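Local coordinates for GDNF family receptor alpha-3 (Homo sapiens, PDB 2GH0), which binds the neurotrophic growth factor artemin as a cell-surface receptor, leading to autophosphorylation and activation of the RET receptor, at residues N22-C36 and Q49-H61. Residues are numbered along the deposited sequence; the frame is centred on the assembly and turned at random.
Sequences NDKCDRLRKAYGEAC and QLLTFFEKAAEPH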
loop_
_atom_site.group_PDB
_atom_site.type_symbol
_atom_site.label_atom_id
_atom_site.label_comp_id
_atom_site.label_asym_id
_atom_site.label_seq_id
_atom_site.Cartn_x
_atom_site.Cartn_y
_atom_site.Cartn_z
ATOM N N ASN C 22 -1.859 5.323 -32.086
ATOM C CA ASN C 22 -1.794 3.925 -32.524
ATOM C C ASN C 22 -0.888 3.242 -31.528
ATOM O O ASN C 22 0.237 3.680 -31.363
ATOM C CB ASN C 22 -1.205 3.827 -33.963
ATOM C CG ASN C 22 -1.002 2.384 -34.410
ATOM O OD1 ASN C 22 0.100 1.851 -34.270
ATOM N ND2 ASN C 22 -2.102 1.700 -34.867
ATOM N N ASP C 23 -1.388 2.214 -30.859
ATOM C CA ASP C 23 -0.689 1.562 -29.750
ATOM C C ASP C 23 0.716 1.188 -30.144
ATOM O O ASP C 23 1.642 1.528 -29.418
ATOM C CB ASP C 23 -1.420 0.310 -29.250
ATOM C CG ASP C 23 -2.831 0.590 -28.794
ATOM O OD1 ASP C 23 -3.217 1.780 -28.782
ATOM O OD2 ASP C 23 -3.569 -0.374 -28.471
ATOM N N LYS C 24 0.842 0.502 -31.282
ATOM C CA LYS C 24 2.118 -0.050 -31.763
ATOM C C LYS C 24 3.105 1.057 -32.081
ATOM O O LYS C 24 4.263 1.005 -31.664
ATOM C CB LYS C 24 1.923 -0.954 -33.004
ATOM C CG LYS C 24 3.199 -1.200 -33.801
ATOM C CD LYS C 24 2.952 -2.179 -34.946
ATOM C CE LYS C 24 2.096 -1.576 -36.074
ATOM N NZ LYS C 24 1.486 -2.679 -36.907
ATOM N N CYS C 25 2.660 2.064 -32.822
ATOM C CA CYS C 25 3.541 3.157 -33.205
ATOM C C CYS C 25 3.949 4.023 -31.993
ATOM O O CYS C 25 5.098 4.503 -31.917
ATOM C CB CYS C 25 2.843 4.054 -34.243
ATOM S SG CYS C 25 3.879 5.242 -35.026
ATOM N N ASP C 26 2.997 4.297 -31.101
ATOM C CA ASP C 26 3.308 5.030 -29.880
ATOM C C ASP C 26 4.470 4.364 -29.132
ATOM O O ASP C 26 5.407 5.032 -28.670
ATOM C CB ASP C 26 2.061 5.057 -28.962
ATOM C CG ASP C 26 2.311 5.818 -27.644
ATOM O OD1 ASP C 26 2.854 6.939 -27.718
ATOM O OD2 ASP C 26 2.035 5.265 -26.576
ATOM N N ARG C 27 4.418 3.042 -28.978
ATOM C CA ARG C 27 5.432 2.379 -28.136
ATOM C C ARG C 27 6.802 2.506 -28.817
ATOM O O ARG C 27 7.816 2.713 -28.137
ATOM C CB ARG C 27 5.082 0.935 -27.852
ATOM C CG ARG C 27 3.910 0.804 -26.804
ATOM C CD ARG C 27 4.193 -0.133 -25.676
ATOM N NE ARG C 27 2.943 -0.453 -24.970
ATOM C CZ ARG C 27 2.858 -1.247 -23.919
ATOM N NH1 ARG C 27 3.952 -1.825 -23.430
ATOM N NH2 ARG C 27 1.677 -1.465 -23.356
ATOM N N LEU C 28 6.812 2.360 -30.145
ATOM C CA LEU C 28 8.099 2.398 -30.921
ATOM C C LEU C 28 8.698 3.814 -30.956
ATOM O O LEU C 28 9.933 3.989 -30.946
ATOM C CB LEU C 28 7.882 1.879 -32.341
ATOM C CG LEU C 28 7.493 0.391 -32.373
ATOM C CD1 LEU C 28 6.974 0.159 -33.797
ATOM C CD2 LEU C 28 8.682 -0.493 -32.145
ATOM N N ARG C 29 7.831 4.812 -31.062
ATOM C CA ARG C 29 8.279 6.229 -31.082
ATOM C C ARG C 29 8.794 6.584 -29.696
ATOM O O ARG C 29 9.838 7.213 -29.562
ATOM C CB ARG C 29 7.109 7.163 -31.443
ATOM C CG ARG C 29 7.518 8.649 -31.429
ATOM C CD ARG C 29 6.381 9.538 -32.040
ATOM N NE ARG C 29 6.629 10.960 -31.788
ATOM C CZ ARG C 29 6.225 11.625 -30.706
ATOM N NH1 ARG C 29 5.514 11.044 -29.748
ATOM N NH2 ARG C 29 6.503 12.913 -30.601
ATOM N N LYS C 30 8.070 6.168 -28.659
ATOM C CA LYS C 30 8.492 6.419 -27.278
ATOM C C LYS C 30 9.864 5.780 -27.004
ATOM O O LYS C 30 10.685 6.346 -26.265
ATOM C CB LYS C 30 7.453 5.874 -26.267
ATOM C CG LYS C 30 6.363 6.934 -25.915
ATOM C CD LYS C 30 5.797 6.748 -24.479
ATOM C CE LYS C 30 5.171 8.031 -23.852
ATOM N NZ LYS C 30 3.908 7.557 -22.842
ATOM N N ALA C 31 10.054 4.566 -27.519
ATOM C CA ALA C 31 11.302 3.842 -27.370
ATOM C C ALA C 31 12.514 4.593 -27.947
ATOM O O ALA C 31 13.533 4.706 -27.264
ATOM C CB ALA C 31 11.195 2.446 -28.004
ATOM N N TYR C 32 12.430 5.116 -29.185
ATOM C CA TYR C 32 13.591 5.835 -29.694
ATOM C C TYR C 32 13.698 7.227 -29.095
ATOM O O TYR C 32 14.801 7.749 -28.943
ATOM C CB TYR C 32 13.659 5.870 -31.245
ATOM C CG TYR C 32 12.869 6.980 -31.970
ATOM C CD1 TYR C 32 11.720 6.689 -32.704
ATOM C CD2 TYR C 32 13.308 8.319 -31.939
ATOM C CE1 TYR C 32 11.024 7.709 -33.385
ATOM C CE2 TYR C 32 12.652 9.322 -32.602
ATOM C CZ TYR C 32 11.505 9.017 -33.333
ATOM O OH TYR C 32 10.818 10.036 -33.995
ATOM N N GLY C 33 12.552 7.842 -28.783
ATOM C CA GLY C 33 12.578 9.156 -28.169
ATOM C C GLY C 33 13.340 9.092 -26.858
ATOM O O GLY C 33 14.091 10.013 -26.525
ATOM N N GLU C 34 13.110 8.018 -26.095
ATOM C CA GLU C 34 13.839 7.788 -24.836
ATOM C C GLU C 34 15.335 7.544 -25.068
ATOM O O GLU C 34 16.174 8.093 -24.328
ATOM C CB GLU C 34 13.262 6.593 -24.065
ATOM C CG GLU C 34 13.968 6.313 -22.741
ATOM C CD GLU C 34 13.254 5.287 -21.877
ATOM O OE1 GLU C 34 12.364 4.560 -22.380
ATOM O OE2 GLU C 34 13.614 5.190 -20.677
ATOM N N ALA C 35 15.638 6.666 -26.013
ATOM C CA ALA C 35 17.036 6.310 -26.383
ATOM C C ALA C 35 17.855 7.486 -26.959
ATOM O O ALA C 35 19.061 7.527 -26.819
ATOM C CB ALA C 35 17.046 5.142 -27.325
ATOM N N CYS C 36 17.165 8.472 -27.509
ATOM C CA CYS C 36 17.779 9.540 -28.246
ATOM C C CYS C 36 17.742 10.888 -27.523
ATOM O O CYS C 36 18.226 11.882 -28.067
ATOM C CB CYS C 36 17.110 9.666 -29.603
ATOM S SG CYS C 36 17.199 8.210 -30.668
ATOM N N GLN C 49 17.296 1.917 -31.840
ATOM C CA GLN C 49 15.823 2.184 -31.642
ATOM C C GLN C 49 15.192 2.854 -32.859
ATOM O O GLN C 49 14.003 2.631 -33.165
ATOM C CB GLN C 49 15.582 2.990 -30.353
ATOM C CG GLN C 49 15.964 2.206 -29.077
ATOM C CD GLN C 49 15.177 0.886 -29.026
ATOM O OE1 GLN C 49 13.953 0.883 -29.053
ATOM N NE2 GLN C 49 15.881 -0.221 -29.043
ATOM N N LEU C 50 15.948 3.698 -33.556
ATOM C CA LEU C 50 15.504 4.253 -34.860
ATOM C C LEU C 50 15.291 3.154 -35.910
ATOM O O LEU C 50 14.253 3.135 -36.622
ATOM C CB LEU C 50 16.483 5.356 -35.372
ATOM C CG LEU C 50 16.375 6.700 -34.624
ATOM C CD1 LEU C 50 17.557 7.527 -35.001
ATOM C CD2 LEU C 50 15.085 7.476 -34.998
ATOM N N LEU C 51 16.244 2.241 -36.010
ATOM C CA LEU C 51 16.145 1.155 -36.974
ATOM C C LEU C 51 14.908 0.315 -36.703
ATOM O O LEU C 51 14.154 -0.030 -37.635
ATOM C CB LEU C 51 17.392 0.277 -36.926
ATOM C CG LEU C 51 18.627 0.847 -37.670
ATOM C CD1 LEU C 51 19.817 0.033 -37.238
ATOM C CD2 LEU C 51 18.464 0.804 -39.178
ATOM N N THR C 52 14.689 0.006 -35.441
ATOM C CA THR C 52 13.495 -0.789 -35.036
ATOM C C THR C 52 12.232 -0.042 -35.365
ATOM O O THR C 52 11.256 -0.642 -35.845
ATOM C CB THR C 52 13.536 -1.050 -33.558
ATOM O OG1 THR C 52 14.715 -1.829 -33.312
ATOM C CG2 THR C 52 12.307 -1.812 -33.092
ATOM N N PHE C 53 12.239 1.267 -35.133
ATOM C CA PHE C 53 11.018 2.043 -35.366
ATOM C C PHE C 53 10.598 1.919 -36.829
ATOM O O PHE C 53 9.457 1.683 -37.111
ATOM C CB PHE C 53 11.189 3.559 -35.029
ATOM C CG PHE C 53 9.957 4.371 -35.390
ATOM C CD1 PHE C 53 8.876 4.383 -34.534
ATOM C CD2 PHE C 53 9.873 5.052 -36.623
ATOM C CE1 PHE C 53 7.699 5.085 -34.835
ATOM C CE2 PHE C 53 8.710 5.767 -36.982
ATOM C CZ PHE C 53 7.604 5.766 -36.066
ATOM N N PHE C 54 11.500 2.163 -37.782
ATOM C CA PHE C 54 11.096 2.109 -39.180
ATOM C C PHE C 54 10.845 0.657 -39.649
ATOM O O PHE C 54 10.087 0.417 -40.586
ATOM C CB PHE C 54 12.133 2.861 -40.058
ATOM C CG PHE C 54 12.096 4.302 -39.820
ATOM C CD1 PHE C 54 13.007 4.920 -38.979
ATOM C CD2 PHE C 54 11.036 5.034 -40.354
ATOM C CE1 PHE C 54 12.891 6.282 -38.717
ATOM C CE2 PHE C 54 10.896 6.379 -40.108
ATOM C CZ PHE C 54 11.788 7.014 -39.273
ATOM N N GLU C 55 11.514 -0.282 -39.029
ATOM C CA GLU C 55 11.270 -1.660 -39.302
ATOM C C GLU C 55 9.869 -2.160 -38.874
ATOM O O GLU C 55 9.246 -2.957 -39.603
ATOM C CB GLU C 55 12.325 -2.480 -38.598
ATOM C CG GLU C 55 12.221 -3.868 -38.865
ATOM C CD GLU C 55 13.453 -4.607 -38.383
ATOM O OE1 GLU C 55 14.333 -3.974 -37.707
ATOM O OE2 GLU C 55 13.537 -5.829 -38.695
ATOM N N LYS C 56 9.415 -1.706 -37.700
ATOM C CA LYS C 56 8.236 -2.267 -37.049
ATOM C C LYS C 56 6.957 -1.426 -37.209
ATOM O O LYS C 56 5.863 -1.983 -37.243
ATOM C CB LYS C 56 8.522 -2.584 -35.568
ATOM C CG LYS C 56 9.634 -3.653 -35.363
ATOM C CD LYS C 56 9.335 -4.940 -36.073
ATOM C CE LYS C 56 10.544 -5.938 -36.053
ATOM N NZ LYS C 56 9.999 -7.317 -36.284
ATOM N N ALA C 57 7.086 -0.116 -37.329
ATOM C CA ALA C 57 5.915 0.767 -37.394
ATOM C C ALA C 57 5.235 0.578 -38.751
ATOM O O ALA C 57 5.925 0.353 -39.738
ATOM C CB ALA C 57 6.343 2.217 -37.263
ATOM N N ALA C 58 3.902 0.752 -38.831
ATOM C CA ALA C 58 3.240 0.674 -40.150
ATOM C C ALA C 58 3.851 1.721 -41.066
ATOM O O ALA C 58 4.094 2.867 -40.585
ATOM C CB ALA C 58 1.705 0.865 -39.980
ATOM N N GLU C 59 4.120 1.391 -42.349
ATOM C CA GLU C 59 4.770 2.338 -43.227
ATOM C C GLU C 59 4.012 3.663 -43.275
ATOM O O GLU C 59 4.639 4.728 -43.260
ATOM C CB GLU C 59 4.997 1.820 -44.655
ATOM C CG GLU C 59 6.062 0.775 -44.792
ATOM C CD GLU C 59 5.823 -0.116 -45.995
ATOM O OE1 GLU C 59 5.967 0.428 -47.122
ATOM O OE2 GLU C 59 5.489 -1.331 -45.826
ATOM N N PRO C 60 2.679 3.595 -43.378
ATOM C CA PRO C 60 2.025 4.901 -43.450
ATOM C C PRO C 60 2.199 5.785 -42.175
ATOM O O PRO C 60 2.195 6.991 -42.285
ATOM C CB PRO C 60 0.566 4.533 -43.706
ATOM C CG PRO C 60 0.587 3.090 -44.256
ATOM C CD PRO C 60 1.710 2.445 -43.522
ATOM N N HIS C 61 2.235 5.167 -40.983
ATOM C CA HIS C 61 2.514 5.917 -39.747
ATOM C C HIS C 61 3.927 6.468 -39.710
ATOM O O HIS C 61 4.164 7.626 -39.372
ATOM C CB HIS C 61 2.247 5.045 -38.487
ATOM C CG HIS C 61 0.802 4.721 -38.297
ATOM N ND1 HIS C 61 0.355 3.463 -37.996
ATOM C CD2 HIS C 61 -0.301 5.503 -38.385
ATOM C CE1 HIS C 61 -0.971 3.465 -37.919
ATOM N NE2 HIS C 61 -1.392 4.695 -38.164
HETATM O O HOH W 1 2.073 1.635 -36.846
HETATM O O HOH W 2 11.648 2.024 -31.690
#
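Y32, F53 and L28 form the apolar seam of an antiparallel helix pair in the first GDNF/GAS1 domain: the short axes of helices 23-35 and 49-56 run at 166° to each other and approach to 8.7 Å. The Y32 ring turns its edge to one face of F53, an edge-to-face pair with centroids 5.4 Å apart and planes at 73°. L50 CD2 lies over a face of Y32, 3.8 Å from its centroid, a CH-pi contact. With CG between the backbone N and carbonyl carbon (chi1 85°), the Y32 ring presents one face to L50 and its edge to F53; its OH hydrogen-bonds with T84 O. At the next turn L28 CB meets F53 CD1 at 3.5 Å, while L28 CD1 rests against K56 CB and the A57 backbone. The backbones come nearest at Y32 and Q49, CA to CA 4.7 Å, with Q49 CB 3.5 Å from Y32 CA. One water joins the helices by donating to L28 O and Q49 O; another, at the N-terminal end of helix 23-35, links N22 OD1, A58 N and H61 ND1. N22 OD1 also accepts from C25 N (2.9 Å), an N-cap, and N22 CB sits over a face of the H61 ring. R29 and D23 form salt bridges with the chain of another protein. C25 SG, disulfide-bonded to C19, reaches the F53 edge, and C36 is bonded to C46; such disulfide-braced helix packing is characteristic of the cysteine-rich, mainly helical GDNF/GAS1 domain.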